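Local coordinates for DegV domain-containing protein Cgl2349/cg2579 (Corynebacterium glutamicum, PDB 3EGL) that binds long-chain fatty acids such as palmitate and may play a role in lipid transport or fatty acid metabolism, at residues V6-D11 with G65-I71; N30-M34 with D244-V249; G44-L50 with S76-A82. One frame throughout, in Å; residues are numbered along the deposited sequence.

Contact 1. Residues V6-D11 with G65-I71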
loop_
_atom_site.group_PDB
_atom_site.type_symbol
_atom_site.label_atom_id
_atom_site.label_comp_id
_atom_site.label_asym_id
_atom_site.label_seq_id
_atom_site.Cartn_x
_atom_site.Cartn_y
_atom_site.Cartn_z
ATOM N N VAL A 6 3.146 -20.003 -8.410
ATOM C CA VAL A 6 2.618 -19.445 -7.186
ATOM C C VAL A 6 1.643 -18.308 -7.515
ATOM O O VAL A 6 1.852 -17.546 -8.466
ATOM C CB VAL A 6 3.766 -18.909 -6.318
ATOM C CG1 VAL A 6 3.250 -17.880 -5.319
ATOM C CG2 VAL A 6 4.543 -20.089 -5.689
ATOM N N ARG A 7 0.570 -18.206 -6.743
ATOM C CA ARG A 7 -0.444 -17.218 -7.034
ATOM C C ARG A 7 -0.380 -16.091 -6.018
ATOM O O ARG A 7 -0.248 -16.358 -4.821
ATOM C CB ARG A 7 -1.839 -17.844 -7.037
ATOM C CG ARG A 7 -2.058 -18.944 -8.082
ATOM C CD ARG A 7 -3.465 -18.816 -8.593
ATOM N NE ARG A 7 -3.395 -18.390 -9.956
ATOM C CZ ARG A 7 -3.984 -17.345 -10.506
ATOM N NH1 ARG A 7 -4.774 -16.544 -9.834
ATOM N NH2 ARG A 7 -3.759 -17.131 -11.780
ATOM N N VAL A 8 -0.490 -14.852 -6.500
ATOM C CA VAL A 8 -0.380 -13.680 -5.635
ATOM C C VAL A 8 -1.722 -12.978 -5.435
ATOM O O VAL A 8 -2.489 -12.779 -6.382
ATOM C CB VAL A 8 0.662 -12.693 -6.187
ATOM C CG1 VAL A 8 0.774 -11.423 -5.294
ATOM C CG2 VAL A 8 2.030 -13.395 -6.316
ATOM N N ILE A 9 -2.003 -12.631 -4.184
ATOM C CA ILE A 9 -3.264 -12.000 -3.791
ATOM C C ILE A 9 -2.948 -10.799 -2.940
ATOM O O ILE A 9 -2.126 -10.888 -2.019
ATOM C CB ILE A 9 -4.155 -12.940 -2.932
ATOM C CG1 ILE A 9 -4.344 -14.292 -3.632
ATOM C CG2 ILE A 9 -5.541 -12.315 -2.679
ATOM C CD1 ILE A 9 -5.398 -15.253 -2.915
ATOM N N VAL A 10 -3.617 -9.688 -3.245
ATOM C CA VAL A 10 -3.565 -8.476 -2.422
ATOM C C VAL A 10 -5.005 -8.042 -2.173
ATOM O O VAL A 10 -5.934 -8.612 -2.720
ATOM C CB VAL A 10 -2.804 -7.257 -3.110
ATOM C CG1 VAL A 10 -1.409 -7.614 -3.462
ATOM C CG2 VAL A 10 -3.532 -6.785 -4.366
ATOM N N ASP A 11 -5.169 -7.008 -1.355
ATOM C CA ASP A 11 -6.465 -6.401 -1.192
ATOM C C ASP A 11 -6.442 -5.065 -1.962
ATOM O O ASP A 11 -5.399 -4.703 -2.563
ATOM C CB ASP A 11 -6.842 -6.289 0.288
ATOM C CG ASP A 11 -5.863 -5.419 1.105
ATOM O OD1 ASP A 11 -5.853 -4.189 0.852
ATOM O OD2 ASP A 11 -5.144 -5.948 2.021
ATOM N N GLY A 65 0.733 -22.928 -4.150
ATOM C CA GLY A 65 1.038 -21.936 -3.167
ATOM C C GLY A 65 0.401 -20.605 -3.441
ATOM O O GLY A 65 0.229 -20.197 -4.605
ATOM N N VAL A 66 0.047 -19.938 -2.352
ATOM C CA VAL A 66 -0.521 -18.598 -2.402
ATOM C C VAL A 66 0.277 -17.653 -1.496
ATOM O O VAL A 66 0.494 -17.932 -0.317
ATOM C CB VAL A 66 -2.018 -18.597 -2.034
ATOM C CG1 VAL A 66 -2.521 -17.211 -1.804
ATOM C CG2 VAL A 66 -2.814 -19.259 -3.135
ATOM N N LEU A 67 0.714 -16.553 -2.082
ATOM C CA LEU A 67 1.283 -15.454 -1.348
ATOM C C LEU A 67 0.265 -14.315 -1.200
ATOM O O LEU A 67 -0.273 -13.778 -2.182
ATOM C CB LEU A 67 2.552 -14.956 -2.074
ATOM C CG LEU A 67 3.427 -13.996 -1.299
ATOM C CD1 LEU A 67 4.069 -14.696 -0.081
ATOM C CD2 LEU A 67 4.494 -13.293 -2.211
ATOM N N ALA A 68 0.000 -13.945 0.038
ATOM C CA ALA A 68 -1.030 -12.946 0.331
ATOM C C ALA A 68 -0.380 -11.714 0.949
ATOM O O ALA A 68 0.378 -11.817 1.948
ATOM C CB ALA A 68 -2.100 -13.540 1.293
ATOM N N LEU A 69 -0.663 -10.561 0.358
ATOM C CA LEU A 69 -0.096 -9.301 0.832
ATOM C C LEU A 69 -1.192 -8.273 1.103
ATOM O O LEU A 69 -1.815 -7.785 0.181
ATOM C CB LEU A 69 0.846 -8.724 -0.206
ATOM C CG LEU A 69 2.054 -9.531 -0.647
ATOM C CD1 LEU A 69 1.722 -10.143 -1.957
ATOM C CD2 LEU A 69 3.257 -8.618 -0.771
ATOM N N HIS A 70 -1.404 -7.982 2.381
ATOM C CA HIS A 70 -2.505 -7.193 2.890
ATOM C C HIS A 70 -1.987 -5.972 3.614
ATOM O O HIS A 70 -0.866 -5.978 4.136
ATOM C CB HIS A 70 -3.323 -8.042 3.861
ATOM C CG HIS A 70 -4.040 -9.167 3.177
ATOM N ND1 HIS A 70 -4.923 -8.952 2.136
ATOM C CD2 HIS A 70 -3.991 -10.510 3.361
ATOM C CE1 HIS A 70 -5.391 -10.116 1.713
ATOM N NE2 HIS A 70 -4.839 -11.078 2.437
ATOM N N ILE A 71 -2.813 -4.927 3.616
ATOM C CA ILE A 71 -2.684 -3.789 4.495
ATOM C C ILE A 71 -2.141 -4.137 5.919
ATOM O O ILE A 71 -2.504 -5.178 6.547
ATOM C CB ILE A 71 -4.039 -3.012 4.569
ATOM C CG1 ILE A 71 -3.938 -1.741 5.439
ATOM C CG2 ILE A 71 -5.159 -3.925 5.012
ATOM C CD1 ILE A 71 -4.971 -0.711 5.087
HETATM O O HOH W 1 -2.895 -5.276 -0.160
#

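Contact 2. Residues N30-M34 with D244-V249. With PLM (palmitic acid), chain D.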
loop_
_atom_site.group_PDB
_atom_site.type_symbol
_atom_site.label_atom_id
_atom_site.label_comp_id
_atom_site.label_asym_id
_atom_site.label_seq_id
_atom_site.Cartn_x
_atom_site.Cartn_y
_atom_site.Cartn_z
ATOM N N ASN A 30 -11.420 -6.791 -2.581
ATOM C CA ASN A 30 -11.816 -5.459 -2.102
ATOM C C ASN A 30 -12.124 -5.348 -0.607
ATOM O O ASN A 30 -12.946 -6.110 -0.083
ATOM C CB ASN A 30 -13.028 -4.959 -2.899
ATOM C CG ASN A 30 -12.684 -4.682 -4.354
ATOM O OD1 ASN A 30 -11.516 -4.505 -4.709
ATOM N ND2 ASN A 30 -13.692 -4.675 -5.210
ATOM N N LEU A 31 -11.509 -4.371 0.058
ATOM C CA LEU A 31 -11.943 -3.961 1.415
ATOM C C LEU A 31 -13.365 -3.354 1.340
ATOM O O LEU A 31 -13.858 -3.085 0.249
ATOM C CB LEU A 31 -10.968 -2.942 1.996
ATOM C CG LEU A 31 -9.514 -3.401 2.039
ATOM C CD1 LEU A 31 -8.505 -2.268 2.459
ATOM C CD2 LEU A 31 -9.450 -4.622 2.947
ATOM N N HIS A 32 -14.014 -3.131 2.484
ATOM C CA HIS A 32 -15.419 -2.669 2.494
ATOM C C HIS A 32 -15.621 -1.184 2.773
ATOM O O HIS A 32 -15.014 -0.602 3.690
ATOM C CB HIS A 32 -16.242 -3.488 3.492
ATOM C CG HIS A 32 -16.112 -4.958 3.278
ATOM N ND1 HIS A 32 -16.734 -5.610 2.235
ATOM C CD2 HIS A 32 -15.372 -5.893 3.918
ATOM C CE1 HIS A 32 -16.407 -6.888 2.256
ATOM N NE2 HIS A 32 -15.598 -7.086 3.279
ATOM N N VAL A 33 -16.503 -0.590 1.977
ATOM C CA VAL A 33 -17.017 0.743 2.235
ATOM C C VAL A 33 -18.517 0.644 2.526
ATOM O O VAL A 33 -19.285 0.171 1.693
ATOM C CB VAL A 33 -16.733 1.714 1.055
ATOM C CG1 VAL A 33 -17.487 3.020 1.243
ATOM C CG2 VAL A 33 -15.261 2.013 0.970
HETATM N N MSE A 34 -18.923 1.056 3.723
HETATM C CA MSE A 34 -20.352 1.106 4.059
HETATM C C MSE A 34 -20.846 2.543 3.994
HETATM O O MSE A 34 -20.364 3.422 4.705
HETATM C CB MSE A 34 -20.652 0.497 5.419
HETATM C CG MSE A 34 -20.346 -0.981 5.510
HETATM SE SE MSE A 34 -18.618 -1.276 6.432
HETATM C CE MSE A 34 -19.393 -1.577 8.214
ATOM N N ASP A 244 -7.156 3.759 -3.468
ATOM C CA ASP A 244 -8.299 2.863 -3.235
ATOM C C ASP A 244 -9.449 3.654 -2.576
ATOM O O ASP A 244 -9.227 4.337 -1.611
ATOM C CB ASP A 244 -7.842 1.657 -2.378
ATOM C CG ASP A 244 -8.992 0.735 -1.944
ATOM O OD1 ASP A 244 -10.088 0.711 -2.565
ATOM O OD2 ASP A 244 -8.816 0.014 -0.935
ATOM N N PRO A 245 -10.682 3.555 -3.094
ATOM C CA PRO A 245 -11.784 4.325 -2.421
ATOM C C PRO A 245 -11.919 4.038 -0.912
ATOM O O PRO A 245 -12.371 4.911 -0.170
ATOM C CB PRO A 245 -13.062 3.886 -3.183
ATOM C CG PRO A 245 -12.549 3.467 -4.549
ATOM C CD PRO A 245 -11.165 2.833 -4.286
ATOM N N THR A 246 -11.515 2.841 -0.463
ATOM C CA THR A 246 -11.562 2.514 0.953
ATOM C C THR A 246 -10.621 3.405 1.737
ATOM O O THR A 246 -10.965 3.850 2.838
ATOM C CB THR A 246 -11.214 1.042 1.226
ATOM O OG1 THR A 246 -12.083 0.213 0.448
ATOM C CG2 THR A 246 -11.442 0.693 2.693
ATOM N N LEU A 247 -9.442 3.657 1.170
ATOM C CA LEU A 247 -8.510 4.552 1.797
ATOM C C LEU A 247 -8.953 6.001 1.642
ATOM O O LEU A 247 -8.685 6.815 2.516
ATOM C CB LEU A 247 -7.085 4.333 1.274
ATOM C CG LEU A 247 -6.587 2.876 1.258
ATOM C CD1 LEU A 247 -5.191 2.800 0.617
ATOM C CD2 LEU A 247 -6.600 2.249 2.677
ATOM N N ALA A 248 -9.653 6.319 0.553
ATOM C CA ALA A 248 -10.045 7.707 0.265
ATOM C C ALA A 248 -11.013 8.171 1.322
ATOM O O ALA A 248 -11.022 9.366 1.707
ATOM C CB ALA A 248 -10.657 7.846 -1.120
ATOM N N VAL A 249 -11.792 7.219 1.851
ATOM C CA VAL A 249 -12.642 7.527 2.992
ATOM C C VAL A 249 -11.821 8.179 4.136
ATOM O O VAL A 249 -12.291 9.131 4.782
ATOM C CB VAL A 249 -13.348 6.281 3.545
ATOM C CG1 VAL A 249 -14.046 6.638 4.856
ATOM C CG2 VAL A 249 -14.315 5.646 2.499
HETATM C C1 PLM D . -10.350 -1.105 7.376
HETATM O O1 PLM D . -9.619 -1.803 8.101
HETATM O O2 PLM D . -11.358 -0.588 7.885
HETATM C C2 PLM D . -10.046 -0.840 5.932
HETATM C C3 PLM D . -8.747 -0.043 5.853
HETATM C C4 PLM D . -8.847 1.427 6.172
HETATM C C5 PLM D . -7.420 1.874 6.485
HETATM C C6 PLM D . -7.303 3.366 6.660
HETATM C C7 PLM D . -5.869 3.696 7.012
HETATM C C8 PLM D . -5.495 5.172 6.810
HETATM C C9 PLM D . -5.331 5.488 5.322
HETATM C CA PLM D . -4.437 6.711 5.070
HETATM C CB PLM D . -4.637 7.314 3.685
HETATM C CC PLM D . -4.323 6.405 2.487
HETATM C CD PLM D . -2.876 6.563 2.053
HETATM C CE PLM D . -2.657 6.252 0.585
HETATM C CF PLM D . -1.831 4.974 0.411
HETATM C CG PLM D . -0.331 5.210 0.244
#

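Contact 3. Residues G44-L50 with S76-A82. With PLM (palmitic acid), chain D.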
loop_
_atom_site.group_PDB
_atom_site.type_symbol
_atom_site.label_atom_id
_atom_site.label_comp_id
_atom_site.label_asym_id
_atom_site.label_seq_id
_atom_site.Cartn_x
_atom_site.Cartn_y
_atom_site.Cartn_z
ATOM N N GLY A 44 -12.262 -4.020 7.455
ATOM C CA GLY A 44 -11.289 -4.985 6.936
ATOM C C GLY A 44 -11.948 -6.247 6.407
ATOM O O GLY A 44 -13.171 -6.390 6.455
ATOM N N LEU A 45 -11.142 -7.144 5.849
ATOM C CA LEU A 45 -11.662 -8.407 5.355
ATOM C C LEU A 45 -11.819 -9.381 6.497
ATOM O O LEU A 45 -10.944 -9.439 7.365
ATOM C CB LEU A 45 -10.704 -9.006 4.363
ATOM C CG LEU A 45 -10.594 -8.189 3.069
ATOM C CD1 LEU A 45 -9.412 -8.679 2.225
ATOM C CD2 LEU A 45 -11.927 -8.207 2.300
ATOM N N SER A 46 -12.926 -10.133 6.497
ATOM C CA SER A 46 -13.187 -11.112 7.537
ATOM C C SER A 46 -12.424 -12.393 7.221
ATOM O O SER A 46 -12.088 -12.629 6.091
ATOM C CB SER A 46 -14.693 -11.409 7.629
ATOM O OG SER A 46 -15.081 -12.219 6.524
ATOM N N SER A 47 -12.223 -13.263 8.198
ATOM C CA SER A 47 -11.441 -14.455 7.934
ATOM C C SER A 47 -12.238 -15.424 7.024
ATOM O O SER A 47 -11.669 -16.175 6.212
ATOM C CB SER A 47 -10.996 -15.105 9.244
ATOM O OG SER A 47 -12.142 -15.452 9.975
ATOM N N LEU A 48 -13.550 -15.368 7.138
ATOM C CA LEU A 48 -14.395 -16.150 6.268
ATOM C C LEU A 48 -14.213 -15.805 4.752
ATOM O O LEU A 48 -14.170 -16.695 3.912
ATOM C CB LEU A 48 -15.842 -15.967 6.718
ATOM C CG LEU A 48 -16.855 -16.999 6.312
ATOM C CD1 LEU A 48 -16.573 -18.278 7.093
ATOM C CD2 LEU A 48 -18.308 -16.469 6.576
ATOM N N GLU A 49 -14.078 -14.522 4.429
ATOM C CA GLU A 49 -13.964 -14.101 3.048
ATOM C C GLU A 49 -12.578 -14.451 2.588
ATOM O O GLU A 49 -12.387 -14.685 1.406
ATOM C CB GLU A 49 -14.095 -12.574 2.867
ATOM C CG GLU A 49 -15.317 -11.914 3.411
ATOM C CD GLU A 49 -15.154 -10.383 3.293
ATOM O OE1 GLU A 49 -14.781 -9.697 4.293
ATOM O OE2 GLU A 49 -15.296 -9.885 2.138
ATOM N N LEU A 50 -11.600 -14.408 3.494
ATOM C CA LEU A 50 -10.252 -14.758 3.093
ATOM C C LEU A 50 -10.107 -16.270 2.880
ATOM O O LEU A 50 -9.440 -16.698 1.923
ATOM C CB LEU A 50 -9.209 -14.201 4.069
ATOM C CG LEU A 50 -9.038 -12.678 3.956
ATOM C CD1 LEU A 50 -8.286 -12.113 5.152
ATOM C CD2 LEU A 50 -8.298 -12.348 2.635
ATOM N N SER A 76 -5.466 -1.996 10.160
ATOM C CA SER A 76 -6.635 -2.806 9.791
ATOM C C SER A 76 -6.642 -4.170 10.484
ATOM O O SER A 76 -5.574 -4.727 10.799
ATOM C CB SER A 76 -6.642 -3.009 8.280
ATOM O OG SER A 76 -7.804 -3.746 7.892
ATOM N N SER A 77 -7.830 -4.729 10.678
ATOM C CA SER A 77 -7.966 -6.080 11.225
ATOM C C SER A 77 -7.689 -7.147 10.145
ATOM O O SER A 77 -7.740 -8.335 10.410
ATOM C CB SER A 77 -9.378 -6.264 11.771
ATOM O OG SER A 77 -10.372 -6.135 10.734
ATOM N N THR A 78 -7.359 -6.728 8.930
ATOM C CA THR A 78 -7.223 -7.673 7.826
ATOM C C THR A 78 -6.174 -8.747 8.012
ATOM O O THR A 78 -6.447 -9.932 7.805
ATOM C CB THR A 78 -7.046 -6.920 6.484
ATOM O OG1 THR A 78 -8.258 -6.207 6.234
ATOM C CG2 THR A 78 -6.839 -7.881 5.331
ATOM N N TRP A 79 -4.969 -8.358 8.375
ATOM C CA TRP A 79 -3.893 -9.307 8.612
ATOM C C TRP A 79 -4.252 -10.395 9.640
ATOM O O TRP A 79 -3.932 -11.592 9.478
ATOM C CB TRP A 79 -2.671 -8.550 9.138
ATOM C CG TRP A 79 -1.543 -9.469 9.563
ATOM C CD1 TRP A 79 -0.653 -10.073 8.733
ATOM C CD2 TRP A 79 -1.227 -9.920 10.893
ATOM N NE1 TRP A 79 0.243 -10.828 9.457
ATOM C CE2 TRP A 79 -0.097 -10.767 10.785
ATOM C CE3 TRP A 79 -1.766 -9.679 12.156
ATOM C CZ2 TRP A 79 0.504 -11.360 11.891
ATOM C CZ3 TRP A 79 -1.173 -10.271 13.257
ATOM C CH2 TRP A 79 -0.044 -11.106 13.113
ATOM N N SER A 80 -4.904 -9.980 10.701
ATOM C CA SER A 80 -5.324 -10.893 11.744
ATOM C C SER A 80 -6.340 -11.911 11.175
ATOM O O SER A 80 -6.333 -13.111 11.542
ATOM C CB SER A 80 -5.932 -10.077 12.886
ATOM O OG SER A 80 -6.193 -10.916 14.006
ATOM N N ALA A 81 -7.213 -11.434 10.277
ATOM C CA ALA A 81 -8.177 -12.322 9.594
ATOM C C ALA A 81 -7.437 -13.253 8.633
ATOM O O ALA A 81 -7.766 -14.419 8.513
ATOM C CB ALA A 81 -9.247 -11.533 8.875
ATOM N N ALA A 82 -6.404 -12.731 7.989
ATOM C CA ALA A 82 -5.637 -13.485 6.993
ATOM C C ALA A 82 -4.894 -14.673 7.626
ATOM O O ALA A 82 -4.832 -15.767 7.042
ATOM C CB ALA A 82 -4.654 -12.555 6.316
HETATM C C1 PLM D . -10.350 -1.105 7.376
HETATM O O1 PLM D . -9.619 -1.803 8.101
HETATM O O2 PLM D . -11.358 -0.588 7.885
HETATM C C2 PLM D . -10.046 -0.840 5.932
HETATM C C3 PLM D . -8.747 -0.043 5.853
HETATM C C4 PLM D . -8.847 1.427 6.172
HETATM C C5 PLM D . -7.420 1.874 6.485
HETATM C C6 PLM D . -7.303 3.366 6.660
HETATM C C7 PLM D . -5.869 3.696 7.012
HETATM C C8 PLM D . -5.495 5.172 6.810
HETATM C C9 PLM D . -5.331 5.488 5.322
HETATM C CA PLM D . -4.437 6.711 5.070
HETATM C CB PLM D . -4.637 7.314 3.685
HETATM C CC PLM D . -4.323 6.405 2.487
HETATM C CD PLM D . -2.876 6.563 2.053
HETATM C CE PLM D . -2.657 6.252 0.585
HETATM C CF PLM D . -1.831 4.974 0.411
HETATM C CG PLM D . -0.331 5.210 0.244
HETATM O O HOH W 2 -12.593 -4.074 10.342
HETATM O O HOH W 3 -11.252 -8.337 9.768
#

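Contact 1. Residues V6-D11 with G65-I71
Asp11 OD2 takes two hydrogen bonds from His70 and Ile71, which follow strand 66-69. Strands 7-11 and 66-69 are neighbours, 7-11 the middle one, in the mixed five-stranded sheet of an alpha/beta DegV domain. They run parallel, their axes 4.7 Å apart. Backbone bonds alternate along them. Arg7 N gives to Gly65 O, and Ile9 N to Leu67 O. In return Leu67 N gives to Arg7 O, and Leu69 N reaches Ile9 O at 2.8 Å. The next step is filled by a water, which accepts from Asp11 N and donates to Leu69 O.

Side chains alternate between two faces. Val8, Val10, Leu67 and Leu69 share one, which helix 104-116 covers. There Val8 CG1 meets Leu69 CD1 at 3.7 Å. On the other face Ile9 CD1 lies against Val66 CG1, also at 3.7 Å, and helix 47-60 packs over Ile9 and Ala68. Ile9 CG1 stands anti to the carbonyl carbon (chi1 -52°). The chain then runs extended, which carries CD1 to Val66. Arg7 starts on this face, but its end turns away to a salt bridge with Asp25.

At the C-terminal end of strand 7-11, the Asp11 carboxylate lies almost flat with the His70 ring, the two planes 6° apart. Ser13 OG bonds the other oxygen, OD1, so both oxygens are engaged. Tyr54 OH bonds His70 NE2, which fixes the ring from its far side. Together these partners should hold the imidazole in one orientation. Ile71 N approaches OD2 at 3.0 Å on its syn lone pair. His70 ND1 reaches the same oxygen at 3.0 Å on the anti lone pair, and OD2 sits 5° out of the imidazole plane.

Contact 2. Residues N30-M34 with D244-V249
Thr246 lies against Leu31 and Val33, the two residues of segment 30-34 that point toward helix 245-251. Its branches divide the work. The methyl CG2 is 3.7 Å from Leu31 CB, and it also meets C2 of the palmitic acid, 3.8 Å away. Thr246 CG2 is anti to the backbone N, and OG1 is anti to the carbonyl carbon (chi1 -55°). That places OG1 between Leu31 CB and Val33 CG2, at 3.7 Å from each.

Val33 passes Thr246 in the opposite direction. Its CG2 branch also touches Val249 CG2 at 4.1 Å, one helical turn further on. Leu31 CD1 reaches past Thr246 toward C2 and C3 of the palmitic acid. The contact between the two segments is one of van der Waals packing.

The start of the helix is held by Asp244 at the N-cap. Its OD1 accepts a weak but straight bond from Thr246 N. Ser12 OG bonds Asp244 OD2 and also Leu31 N, so one serine joins the cap to segment 30-34. Leu247 starts out from the helix away from segment 30-34. Its CB and both methyls touch the acyl chain, with CB 3.7 Å from CC of the palmitic acid. The strand and the helix thus form part of the wall of a fatty-acid pocket, the lipid-binding site of this DegV protein.

Contact 3. Residues G44-L50 with S76-A82
Thr78 OG1 accepts a hydrogen bond from Leu45 N, 3.1 Å long with an angle of 160° at the hydrogen. It is the only direct hydrogen bond between the two segments. The rotamer of Thr78 divides its branches: OG1 stands anti to the carbonyl carbon (chi1 -65°) and faces Leu45 N, while CG2 touches Leu45 CB and CD1. The hydroxyl that accepts from Leu45 also donates to Ser76 OG at 3.0 Å.

Ser76 OG is anti to its own backbone N (chi1 -177°). There it accepts from Thr78 N as a cap on the coming helix, and donates to O1 of the palmitic acid at 2.7 Å. Thr42 OG1 is also hydrogen-bonded to the acid. Gly44 passes close beside these hydroxyls, with its CA 3.3 Å from Thr78 OG1. Two waters meet at Ser77 OG, one reaching Gly44 N and the other Leu45 O.

Further along, small side chains pack closely against backbone. Ala81 CB fits against the chain of Leu45 to Ser47, 3.1 Å from Leu45 O, where the helix 47-60 begins. Ser47 CB rests on Ala81 O. Leu50 sends CD1 over the helix backbone, 3.5 Å from Ala82 N and 3.8 Å from Ala82 CB. The start of helix 47-60 is fixed by a capping box: Glu49 N gives to Ser46 OG, and Ser46 N gives to Glu49 OE1 at 2.9 Å.

A chain of donors therefore runs from Leu45 N through Thr78 OG1 and Ser76 OG to the carboxyl end. Thr78 gives both its N-H and its hydroxyl proton to Ser76 OG and probably acts as a second-shell residue that orients it. This leaves Ser76 with its proton directed to O1, as suits an acceptor oxygen of the acid, possibly ionised.

In the fold
Contacts 1 and 2 share one sheet, since strands 7-11 and 26-35 are neighbours in it. Their centres lie about 19 Å apart, yet Asp11 OD1 touches Leu31 CD1 at 3.6 Å. Contact 3 packs at the end of contact 1: His70 CD2 meets Ala82 CB, and Ile71 CG2 meets Ser76 CB, both at 3.7 Å. Contacts 2 and 3 are joined by a probable hydrogen bond of 2.9 Å from His32 NE2 to Glu49 OE1. All three meet the palmitic acid. Ser76 of contact 3 and Thr42 bond its carboxyl end, and contact 2 lines the acyl chain. The side chain of Ile71 in contact 1 lies about 4 Å from the bound palmitic acid at nearest atoms.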